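PDB 6HUN: ribulose bisphosphate carboxylase from Hyperthermus butylicus DSM 5456, which probably catalyses the magnesium-dependent carboxylation of ribulose 1,5-bisphosphate to two molecules of 3-phosphoglycerate, as a form III Rubisco of an archaeal AMP degradation pathway. Local coordinates for residues L195-E206 against E233-N243; F216-I227 against R254-N263. All coordinates share one frame; numbering follows the deposited sequence. Where two conformers were deposited one is given.

Overall arrangement
Both interactions belong to the eight-stranded parallel alpha/beta barrel of the catalytic domain, with centres about 12 Å apart. Interaction 1 pairs neighbouring barrel strands 201-203 and 239-243; interaction 2 packs the helices 216-234 and 248-260 that follow those strands. Their segments alternate along the chain: strand 201-203, helix 216-234, strand 239-243, helix 248-260. The two contacts touch directly: Arg219 of interaction 2 forms a salt bridge with Asp204 of interaction 1, Asn263 ND2 probably bonds to Tyr240 O, and Ile227 packs on Leu195 of helix 184-196. Helix 216-234 thus lies against the outside of strand 239-243, next to strand 201-203, at whose C-terminal end the predicted magnesium ligands Lys203, Asp205 and Glu206 sit.

Interaction 1: L195-E206 against E233-N243; sequences LIGGIDLVKDDE and ETGERKGYLAN
Two adjacent parallel strands of the TIM barrel meet here, 201-203 and 239-243, the outer members of a beta-alpha-beta unit crossing over through helix 216-234. Their axes run 4.7 Å apart, and four backbone hydrogen bonds join them, the first Gly239 N to Asp200 O and the last Asp204 N to Leu241 O. Leu201, Lys203 and Leu241 share one face, where Leu241 CD1 lies against Lys203 CG (3.7 Å). Lys203, the residue predicted to carry the metal-binding carbamate, extends onward to Gln403, near a bound calcium ion. On the other face Val202 CG1 touches Tyr240 CD1. A first torsion of 177° swings the Tyr240 ring away from its own N and carries the hydroxyl to Asp204 OD1 (2.6 Å), the carboxylate standing nearly perpendicular to the ring. Asp204 OD2 accepts from Asn243 N and pairs with Arg219, while OD1 also bonds to Tyr187. An alanine at Asp204 would remove this carboxylate and is likely to leave buried Arg219 without its counter-charge and the Tyr240 hydroxyl without this acceptor. At the other end Lys238, in one of its two conformers, sends NZ to Ile199 O (2.9 Å) and Leu195 O (2.6 Å), the latter also accepting from Gly198 N on the opposite face of its carbonyl plane.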
loop_
_atom_site.group_PDB
_atom_site.type_symbol
_atom_site.label_atom_id
_atom_site.label_comp_id
_atom_site.label_asym_id
_atom_site.label_seq_id
_atom_site.Cartn_x
_atom_site.Cartn_y
_atom_site.Cartn_z
ATOM N N LEU A 195 19.286 -19.969 -18.192
ATOM C CA LEU A 195 18.315 -20.661 -19.041
ATOM C C LEU A 195 18.915 -21.885 -19.719
ATOM O O LEU A 195 18.273 -22.946 -19.776
ATOM C CB LEU A 195 17.775 -19.720 -20.093
ATOM C CG LEU A 195 17.163 -18.421 -19.528
ATOM C CD1 LEU A 195 16.641 -17.652 -20.692
ATOM C CD2 LEU A 195 16.051 -18.737 -18.564
ATOM N N ILE A 196 20.128 -21.742 -20.266
ATOM C CA ILE A 196 20.766 -22.818 -21.034
ATOM C C ILE A 196 20.828 -24.138 -20.264
ATOM O O ILE A 196 20.783 -25.217 -20.866
ATOM C CB ILE A 196 22.171 -22.375 -21.504
ATOM C CG1 ILE A 196 22.553 -23.104 -22.777
ATOM C CG2 ILE A 196 23.242 -22.612 -20.421
ATOM C CD1 ILE A 196 21.782 -22.626 -23.976
ATOM N N GLY A 197 20.921 -24.091 -18.943
ATOM C CA GLY A 197 20.969 -25.353 -18.242
ATOM C C GLY A 197 19.648 -25.933 -17.781
ATOM O O GLY A 197 19.653 -26.992 -17.156
ATOM N N GLY A 198 18.508 -25.290 -18.036
ATOM C CA GLY A 198 17.248 -25.901 -17.640
ATOM C C GLY A 198 16.276 -25.029 -16.841
ATOM O O GLY A 198 15.151 -25.449 -16.556
ATOM N N ILE A 199 16.685 -23.842 -16.428
ATOM C CA ILE A 199 15.709 -22.988 -15.740
ATOM C C ILE A 199 14.765 -22.408 -16.795
ATOM O O ILE A 199 15.142 -22.237 -17.963
ATOM C CB ILE A 199 16.408 -21.916 -14.885
ATOM C CG1 ILE A 199 17.204 -22.573 -13.764
ATOM C CG2 ILE A 199 15.388 -20.877 -14.293
ATOM C CD1 ILE A 199 16.506 -23.720 -13.101
ATOM N N ASP A 200 13.495 -22.234 -16.419
ATOM C CA ASP A 200 12.437 -21.857 -17.354
ATOM C C ASP A 200 12.266 -20.345 -17.417
ATOM O O ASP A 200 11.996 -19.815 -18.494
ATOM C CB ASP A 200 11.103 -22.495 -16.952
ATOM C CG ASP A 200 11.230 -23.994 -16.695
ATOM O OD1 ASP A 200 11.610 -24.758 -17.648
ATOM O OD2 ASP A 200 10.962 -24.387 -15.535
ATOM N N LEU A 201 12.446 -19.670 -16.294
ATOM C CA LEU A 201 12.170 -18.230 -16.174
ATOM C C LEU A 201 13.340 -17.555 -15.490
ATOM O O LEU A 201 13.810 -18.025 -14.445
ATOM C CB LEU A 201 10.891 -17.950 -15.391
ATOM C CG LEU A 201 9.611 -18.540 -15.955
ATOM C CD1 LEU A 201 8.580 -18.496 -14.856
ATOM C CD2 LEU A 201 9.114 -17.733 -17.149
ATOM N N VAL A 202 13.834 -16.457 -16.084
ATOM C CA VAL A 202 14.776 -15.597 -15.388
ATOM C C VAL A 202 13.963 -14.442 -14.806
ATOM O O VAL A 202 13.002 -13.981 -15.418
ATOM C CB VAL A 202 15.912 -15.124 -16.324
ATOM C CG1 VAL A 202 15.355 -14.630 -17.612
ATOM C CG2 VAL A 202 16.773 -14.049 -15.646
ATOM N N LYS A 203 14.267 -14.065 -13.588
ATOM C CA LYS A 203 13.395 -13.140 -12.859
ATOM C C LYS A 203 14.183 -11.952 -12.375
ATOM O O LYS A 203 15.211 -12.108 -11.712
ATOM C CB LYS A 203 12.747 -13.855 -11.676
ATOM C CG LYS A 203 11.710 -13.090 -10.827
ATOM C CD LYS A 203 11.337 -14.080 -9.699
ATOM C CE LYS A 203 10.301 -13.527 -8.751
ATOM N NZ LYS A 203 10.802 -13.279 -7.350
ATOM N N ASP A 204 13.658 -10.751 -12.629
ATOM C CA ASP A 204 14.265 -9.573 -12.057
ATOM C C ASP A 204 14.036 -9.570 -10.560
ATOM O O ASP A 204 13.012 -10.059 -10.074
ATOM C CB ASP A 204 13.598 -8.303 -12.623
ATOM C CG ASP A 204 14.127 -7.891 -13.958
ATOM O OD1 ASP A 204 15.162 -8.461 -14.487
ATOM O OD2 ASP A 204 13.461 -6.977 -14.500
ATOM N N ASP A 205 14.920 -8.928 -9.818
ATOM C CA ASP A 205 14.551 -8.793 -8.417
ATOM C C ASP A 205 13.583 -7.618 -8.241
ATOM O O ASP A 205 13.369 -6.815 -9.154
ATOM C CB ASP A 205 15.791 -8.646 -7.545
ATOM C CG ASP A 205 15.621 -9.313 -6.174
ATOM O OD1 ASP A 205 15.121 -10.459 -6.096
ATOM O OD2 ASP A 205 15.975 -8.686 -5.163
ATOM N N GLU A 206 12.956 -7.542 -7.043
ATOM C CA GLU A 206 11.865 -6.597 -6.801
ATOM C C GLU A 206 12.289 -5.142 -6.928
ATOM O O GLU A 206 11.438 -4.279 -7.203
ATOM C CB GLU A 206 11.253 -6.853 -5.411
ATOM C CG GLU A 206 12.108 -6.381 -4.251
ATOM C CD GLU A 206 13.303 -7.266 -3.978
ATOM O OE1 GLU A 206 14.240 -6.777 -3.296
ATOM O OE2 GLU A 206 13.313 -8.439 -4.447
ATOM N N GLU A 233 18.851 -23.652 -28.705
ATOM C CA GLU A 233 19.782 -24.711 -28.334
ATOM C C GLU A 233 19.124 -25.828 -27.524
ATOM O O GLU A 233 19.446 -26.998 -27.717
ATOM C CB GLU A 233 20.950 -24.095 -27.563
ATOM C CG GLU A 233 21.443 -22.834 -28.235
ATOM C CD GLU A 233 22.944 -22.733 -28.305
ATOM O OE1 GLU A 233 23.476 -21.752 -27.752
ATOM O OE2 GLU A 233 23.585 -23.633 -28.919
ATOM N N THR A 234 18.210 -25.494 -26.612
ATOM C CA THR A 234 17.541 -26.479 -25.765
ATOM C C THR A 234 16.297 -27.077 -26.406
ATOM O O THR A 234 15.916 -28.197 -26.045
ATOM C CB THR A 234 17.102 -25.852 -24.428
ATOM O OG1 THR A 234 16.179 -24.795 -24.726
ATOM C CG2 THR A 234 18.295 -25.310 -23.653
ATOM N N GLY A 235 15.656 -26.375 -27.336
ATOM C CA GLY A 235 14.337 -26.778 -27.781
ATOM C C GLY A 235 13.193 -26.446 -26.838
ATOM O O GLY A 235 12.047 -26.800 -27.146
ATOM N N GLU A 236 13.465 -25.747 -25.728
ATOM C CA GLU A 236 12.499 -25.481 -24.668
ATOM C C GLU A 236 12.217 -23.980 -24.661
ATOM O O GLU A 236 13.155 -23.177 -24.687
ATOM C CB GLU A 236 13.015 -25.917 -23.279
ATOM C CG GLU A 236 13.409 -27.434 -23.170
ATOM C CD GLU A 236 13.917 -27.876 -21.752
ATOM O OE1 GLU A 236 14.470 -27.055 -20.961
ATOM O OE2 GLU A 236 13.759 -29.080 -21.430
ATOM N N ARG A 237 10.936 -23.626 -24.644
ATOM C CA ARG A 237 10.503 -22.246 -24.403
ATOM C C ARG A 237 11.000 -21.726 -23.040
ATOM O O ARG A 237 11.135 -22.471 -22.067
ATOM C CB ARG A 237 8.970 -22.181 -24.455
ATOM C CG ARG A 237 8.323 -22.465 -25.784
ATOM C CD ARG A 237 6.929 -23.143 -25.669
ATOM N NE ARG A 237 6.583 -23.965 -26.856
ATOM C CZ ARG A 237 6.885 -25.261 -27.033
ATOM N NH1 ARG A 237 7.546 -25.971 -26.114
ATOM N NH2 ARG A 237 6.513 -25.868 -28.154
ATOM N N LYS A 238 11.288 -20.417 -22.984
ATOM C CA LYS A 238 11.788 -19.742 -21.797
ATOM C C LYS A 238 11.093 -18.393 -21.719
ATOM O O LYS A 238 10.595 -17.893 -22.716
ATOM C CB LYS A 238 13.297 -19.501 -21.842
ATOM C CG LYS A 238 14.119 -20.709 -22.352
ATOM C CD LYS A 238 14.476 -21.566 -21.159
ATOM C CE LYS A 238 15.300 -22.833 -21.612
ATOM N NZ LYS A 238 15.854 -23.613 -20.452
ATOM N N GLY A 239 11.087 -17.805 -20.555
ATOM C CA GLY A 239 10.439 -16.511 -20.397
ATOM C C GLY A 239 11.207 -15.644 -19.427
ATOM O O GLY A 239 12.055 -16.124 -18.696
ATOM N N TYR A 240 10.868 -14.334 -19.401
ATOM C CA TYR A 240 11.569 -13.372 -18.552
ATOM C C TYR A 240 10.532 -12.649 -17.690
ATOM O O TYR A 240 9.549 -12.131 -18.233
ATOM C CB TYR A 240 12.320 -12.372 -19.440
ATOM C CG TYR A 240 13.056 -11.248 -18.768
ATOM C CD1 TYR A 240 13.477 -11.332 -17.445
ATOM C CD2 TYR A 240 13.296 -10.057 -19.454
ATOM C CE1 TYR A 240 14.153 -10.268 -16.844
ATOM C CE2 TYR A 240 13.967 -9.004 -18.870
ATOM C CZ TYR A 240 14.387 -9.105 -17.579
ATOM O OH TYR A 240 15.057 -8.052 -17.017
ATOM N N LEU A 241 10.709 -12.665 -16.365
ATOM C CA LEU A 241 9.762 -11.944 -15.490
ATOM C C LEU A 241 10.380 -10.558 -15.338
ATOM O O LEU A 241 11.145 -10.291 -14.414
ATOM C CB LEU A 241 9.528 -12.668 -14.149
ATOM C CG LEU A 241 9.136 -14.162 -14.198
ATOM C CD1 LEU A 241 9.100 -14.844 -12.791
ATOM C CD2 LEU A 241 7.809 -14.372 -14.957
ATOM N N ALA A 242 10.046 -9.673 -16.278
ATOM C CA ALA A 242 10.629 -8.341 -16.363
ATOM C C ALA A 242 9.885 -7.410 -15.438
ATOM O O ALA A 242 8.656 -7.296 -15.519
ATOM C CB ALA A 242 10.544 -7.787 -17.790
ATOM N N ASN A 243 10.624 -6.708 -14.594
ATOM C CA ASN A 243 9.992 -5.854 -13.585
ATOM C C ASN A 243 9.583 -4.513 -14.224
ATOM O O ASN A 243 10.438 -3.694 -14.571
ATOM C CB ASN A 243 10.938 -5.665 -12.409
ATOM C CG ASN A 243 10.201 -5.181 -11.161
ATOM O OD1 ASN A 243 9.159 -4.589 -11.273
ATOM N ND2 ASN A 243 10.693 -5.526 -9.974
#

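Interaction 2: F216-I227 against R254-N263; sequences FEARLKEVMKAI and RIKLVADYGN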
loop_
_atom_site.group_PDB
_atom_site.type_symbol
_atom_site.label_atom_id
_atom_site.label_comp_id
_atom_site.label_asym_id
_atom_site.label_seq_id
_atom_site.Cartn_x
_atom_site.Cartn_y
_atom_site.Cartn_z
ATOM N N PHE A 216 15.743 -0.118 -18.562
ATOM C CA PHE A 216 14.816 -1.208 -18.818
ATOM C C PHE A 216 14.970 -1.726 -20.239
ATOM O O PHE A 216 15.135 -2.938 -20.454
ATOM C CB PHE A 216 13.376 -0.771 -18.568
ATOM C CG PHE A 216 12.381 -1.907 -18.727
ATOM C CD1 PHE A 216 12.090 -2.737 -17.661
ATOM C CD2 PHE A 216 11.787 -2.167 -19.959
ATOM C CE1 PHE A 216 11.183 -3.810 -17.783
ATOM C CE2 PHE A 216 10.890 -3.236 -20.097
ATOM C CZ PHE A 216 10.594 -4.046 -19.018
ATOM N N GLU A 217 14.969 -0.811 -21.221
ATOM C CA GLU A 217 14.968 -1.250 -22.614
ATOM C C GLU A 217 16.270 -1.949 -22.970
ATOM O O GLU A 217 16.264 -3.001 -23.621
ATOM C CB GLU A 217 14.706 -0.069 -23.552
ATOM C CG GLU A 217 15.034 -0.436 -25.011
ATOM C CD GLU A 217 14.078 0.129 -26.050
ATOM O OE1 GLU A 217 13.423 1.158 -25.772
ATOM O OE2 GLU A 217 14.020 -0.440 -27.169
ATOM N N ALA A 218 17.404 -1.374 -22.568
ATOM C CA ALA A 218 18.679 -1.983 -22.913
ATOM C C ALA A 218 18.847 -3.323 -22.203
ATOM O O ALA A 218 19.407 -4.254 -22.774
ATOM C CB ALA A 218 19.827 -1.021 -22.591
ATOM N N ARG A 219 18.330 -3.447 -20.986
ATOM C CA ARG A 219 18.360 -4.718 -20.252
ATOM C C ARG A 219 17.475 -5.780 -20.913
ATOM O O ARG A 219 17.921 -6.924 -21.153
ATOM C CB ARG A 219 17.907 -4.478 -18.806
ATOM C CG ARG A 219 17.684 -5.739 -18.025
ATOM C CD ARG A 219 17.554 -5.394 -16.540
ATOM N NE ARG A 219 16.180 -5.273 -16.079
ATOM C CZ ARG A 219 15.631 -4.130 -15.689
ATOM N NH1 ARG A 219 16.345 -3.008 -15.735
ATOM N NH2 ARG A 219 14.377 -4.118 -15.268
ATOM N N LEU A 220 16.257 -5.387 -21.294
ATOM C CA LEU A 220 15.314 -6.286 -21.958
ATOM C C LEU A 220 15.866 -6.818 -23.288
ATOM O O LEU A 220 15.740 -8.007 -23.582
ATOM C CB LEU A 220 13.997 -5.545 -22.189
ATOM C CG LEU A 220 12.883 -6.243 -22.955
ATOM C CD1 LEU A 220 12.536 -7.514 -22.192
ATOM C CD2 LEU A 220 11.651 -5.316 -23.212
ATOM N N LYS A 221 16.445 -5.954 -24.114
ATOM C CA LYS A 221 17.089 -6.437 -25.342
ATOM C C LYS A 221 18.130 -7.517 -25.046
ATOM O O LYS A 221 18.183 -8.552 -25.725
ATOM C CB LYS A 221 17.760 -5.276 -26.064
ATOM C CG LYS A 221 16.838 -4.130 -26.463
ATOM C CD LYS A 221 17.609 -3.009 -27.180
ATOM C CE LYS A 221 18.009 -3.409 -28.601
ATOM N NZ LYS A 221 19.171 -4.359 -28.667
ATOM N N GLU A 222 19.013 -7.268 -24.076
ATOM C CA GLU A 222 20.073 -8.228 -23.786
ATOM C C GLU A 222 19.527 -9.548 -23.246
ATOM O O GLU A 222 20.102 -10.613 -23.519
ATOM C CB GLU A 222 21.080 -7.643 -22.806
ATOM C CG GLU A 222 21.954 -6.558 -23.370
ATOM C CD GLU A 222 22.767 -7.057 -24.527
ATOM O OE1 GLU A 222 23.554 -8.029 -24.340
ATOM O OE2 GLU A 222 22.598 -6.493 -25.633
ATOM N N VAL A 223 18.439 -9.508 -22.474
ATOM C CA VAL A 223 17.870 -10.757 -21.969
ATOM C C VAL A 223 17.084 -11.489 -23.053
ATOM O O VAL A 223 17.131 -12.724 -23.126
ATOM C CB VAL A 223 17.002 -10.497 -20.717
ATOM C CG1 VAL A 223 16.328 -11.812 -20.228
ATOM C CG2 VAL A 223 17.863 -9.881 -19.643
ATOM N N MET A 224 16.406 -10.769 -23.945
ATOM C CA MET A 224 15.580 -11.431 -24.953
ATOM C C MET A 224 16.428 -12.092 -26.026
ATOM O O MET A 224 16.002 -13.096 -26.608
ATOM C CB MET A 224 14.613 -10.445 -25.596
ATOM C CG MET A 224 13.535 -9.947 -24.649
ATOM S SD MET A 224 12.721 -11.270 -23.693
ATOM C CE MET A 224 12.001 -12.264 -25.058
ATOM N N LYS A 225 17.618 -11.541 -26.277
ATOM C CA LYS A 225 18.615 -12.217 -27.117
ATOM C C LYS A 225 19.136 -13.472 -26.422
ATOM O O LYS A 225 19.343 -14.510 -27.071
ATOM C CB LYS A 225 19.749 -11.234 -27.436
ATOM C CG LYS A 225 20.787 -11.653 -28.461
ATOM C CD LYS A 225 21.948 -10.644 -28.498
ATOM C CE LYS A 225 21.520 -9.246 -27.985
ATOM N NZ LYS A 225 22.545 -8.202 -28.337
ATOM N N ALA A 226 19.333 -13.414 -25.098
ATOM C CA ALA A 226 19.756 -14.598 -24.347
ATOM C C ALA A 226 18.692 -15.685 -24.365
ATOM O O ALA A 226 19.025 -16.872 -24.471
ATOM C CB ALA A 226 20.100 -14.262 -22.897
ATOM N N ILE A 227 17.416 -15.301 -24.272
ATOM C CA ILE A 227 16.316 -16.267 -24.329
ATOM C C ILE A 227 16.286 -16.959 -25.692
ATOM O O ILE A 227 16.151 -18.189 -25.776
ATOM C CB ILE A 227 14.984 -15.558 -24.017
ATOM C CG1 ILE A 227 14.821 -15.446 -22.490
ATOM C CG2 ILE A 227 13.772 -16.242 -24.599
ATOM C CD1 ILE A 227 13.523 -14.711 -22.059
ATOM N N ARG A 254 6.789 0.215 -20.706
ATOM C CA ARG A 254 7.597 -0.979 -20.483
ATOM C C ARG A 254 6.795 -2.233 -20.765
ATOM O O ARG A 254 7.355 -3.216 -21.283
ATOM C CB ARG A 254 8.178 -0.986 -19.053
ATOM C CG ARG A 254 9.184 0.156 -18.842
ATOM C CD ARG A 254 9.612 0.448 -17.372
ATOM N NE ARG A 254 10.207 1.791 -17.347
ATOM C CZ ARG A 254 10.742 2.374 -16.264
ATOM N NH1 ARG A 254 10.821 1.731 -15.119
ATOM N NH2 ARG A 254 11.207 3.621 -16.335
ATOM N N ILE A 255 5.491 -2.219 -20.477
ATOM C CA ILE A 255 4.669 -3.377 -20.792
ATOM C C ILE A 255 4.572 -3.556 -22.301
ATOM O O ILE A 255 4.617 -4.692 -22.822
ATOM C CB ILE A 255 3.273 -3.251 -20.161
ATOM C CG1 ILE A 255 3.378 -3.388 -18.625
ATOM C CG2 ILE A 255 2.351 -4.325 -20.746
ATOM C CD1 ILE A 255 2.053 -3.114 -17.837
ATOM N N LYS A 256 4.485 -2.443 -23.038
ATOM C CA LYS A 256 4.449 -2.572 -24.502
ATOM C C LYS A 256 5.796 -3.035 -25.045
ATOM O O LYS A 256 5.844 -3.886 -25.947
ATOM C CB LYS A 256 4.027 -1.242 -25.141
ATOM C CG LYS A 256 3.841 -1.314 -26.703
ATOM C CD LYS A 256 3.234 -0.011 -27.183
ATOM C CE LYS A 256 3.355 0.102 -28.733
ATOM N NZ LYS A 256 2.746 -1.086 -29.363
ATOM N N LEU A 257 6.912 -2.555 -24.481
ATOM C CA LEU A 257 8.214 -3.033 -24.957
ATOM C C LEU A 257 8.376 -4.532 -24.712
ATOM O O LEU A 257 8.909 -5.253 -25.563
ATOM C CB LEU A 257 9.346 -2.275 -24.277
ATOM C CG LEU A 257 9.746 -0.855 -24.674
ATOM C CD1 LEU A 257 10.698 -0.385 -23.592
ATOM C CD2 LEU A 257 10.426 -0.843 -26.080
ATOM N N VAL A 258 7.950 -5.010 -23.536
ATOM C CA VAL A 258 7.956 -6.455 -23.264
ATOM C C VAL A 258 7.148 -7.199 -24.324
ATOM O O VAL A 258 7.586 -8.219 -24.884
ATOM C CB VAL A 258 7.397 -6.720 -21.846
ATOM C CG1 VAL A 258 7.068 -8.261 -21.738
ATOM C CG2 VAL A 258 8.404 -6.284 -20.831
ATOM N N ALA A 259 5.930 -6.735 -24.573
ATOM C CA ALA A 259 5.076 -7.361 -25.580
ATOM C C ALA A 259 5.722 -7.308 -26.976
ATOM O O ALA A 259 5.755 -8.315 -27.692
ATOM C CB ALA A 259 3.711 -6.657 -25.592
ATOM N N ASP A 260 6.247 -6.137 -27.377
ATOM C CA ASP A 260 6.839 -6.014 -28.720
ATOM C C ASP A 260 8.044 -6.917 -28.915
ATOM O O ASP A 260 8.353 -7.275 -30.062
ATOM C CB ASP A 260 7.247 -4.568 -28.983
ATOM C CG ASP A 260 6.048 -3.667 -29.125
ATOM O OD1 ASP A 260 4.954 -4.251 -29.329
ATOM O OD2 ASP A 260 6.177 -2.421 -29.046
ATOM N N TYR A 261 8.762 -7.264 -27.837
ATOM C CA TYR A 261 9.888 -8.189 -27.948
ATOM C C TYR A 261 9.471 -9.643 -27.854
ATOM O O TYR A 261 10.347 -10.515 -27.836
ATOM C CB TYR A 261 10.967 -7.900 -26.897
ATOM C CG TYR A 261 11.911 -6.768 -27.255
ATOM C CD1 TYR A 261 12.978 -6.959 -28.112
ATOM C CD2 TYR A 261 11.722 -5.516 -26.749
ATOM C CE1 TYR A 261 13.824 -5.919 -28.427
ATOM C CE2 TYR A 261 12.552 -4.492 -27.047
ATOM C CZ TYR A 261 13.599 -4.694 -27.886
ATOM O OH TYR A 261 14.414 -3.633 -28.180
ATOM N N GLY A 262 8.181 -9.944 -27.915
ATOM C CA GLY A 262 7.796 -11.340 -27.921
ATOM C C GLY A 262 7.916 -12.043 -26.577
ATOM O O GLY A 262 7.807 -13.261 -26.544
ATOM N N ASN A 263 8.145 -11.309 -25.468
ATOM C CA ASN A 263 8.130 -11.920 -24.138
ATOM C C ASN A 263 6.691 -11.959 -23.628
ATOM O O ASN A 263 5.870 -11.102 -23.983
ATOM C CB ASN A 263 9.022 -11.137 -23.162
ATOM C CG ASN A 263 9.222 -11.857 -21.827
ATOM O OD1 ASN A 263 9.783 -12.947 -21.797
ATOM N ND2 ASN A 263 8.781 -11.232 -20.708
#
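Phe216 and Arg254 form the close-packed end of this helix pair: the aliphatic stem of the arginine crosses one ring face, with Arg254 CB 3.9 Å from the Phe216 ring centroid in a CH-pi contact. Val258 CG2 meets the ring at its edge, 3.6 Å from Phe216 CZ. The extended arginine continues past the ring to Glu250 and to Glu111 of the second subunit. Next along, Leu220 CD2 fits between Leu257 CB, Val258 CG2 and the Tyr261 ring, coming 3.5 Å from Tyr261 CD2. Leu257 CD2 also lies against Glu217 OE1 at 3.6 Å. These are neighbouring outer helices of the TIM barrel, nearly parallel at 19° with their axes 10.7 Å apart, and Phe216 and Leu220 also rest on strand 239-243 beneath. A Schellman motif with Gly262 at C-prime ends helix 248-260 and turns the chain inward to Asn263. There Met224, bent at chi2 and chi3 (-47° and -61°), sets CE 3.7 Å from Asn263 CB. Toward solvent the contact slackens. Tyr261 leans across exposed Lys221, whose aliphatic chain lies beside the hydroxyl, and its OH makes just a weak hydrogen bond to Glu217 OE2 (3.4 Å).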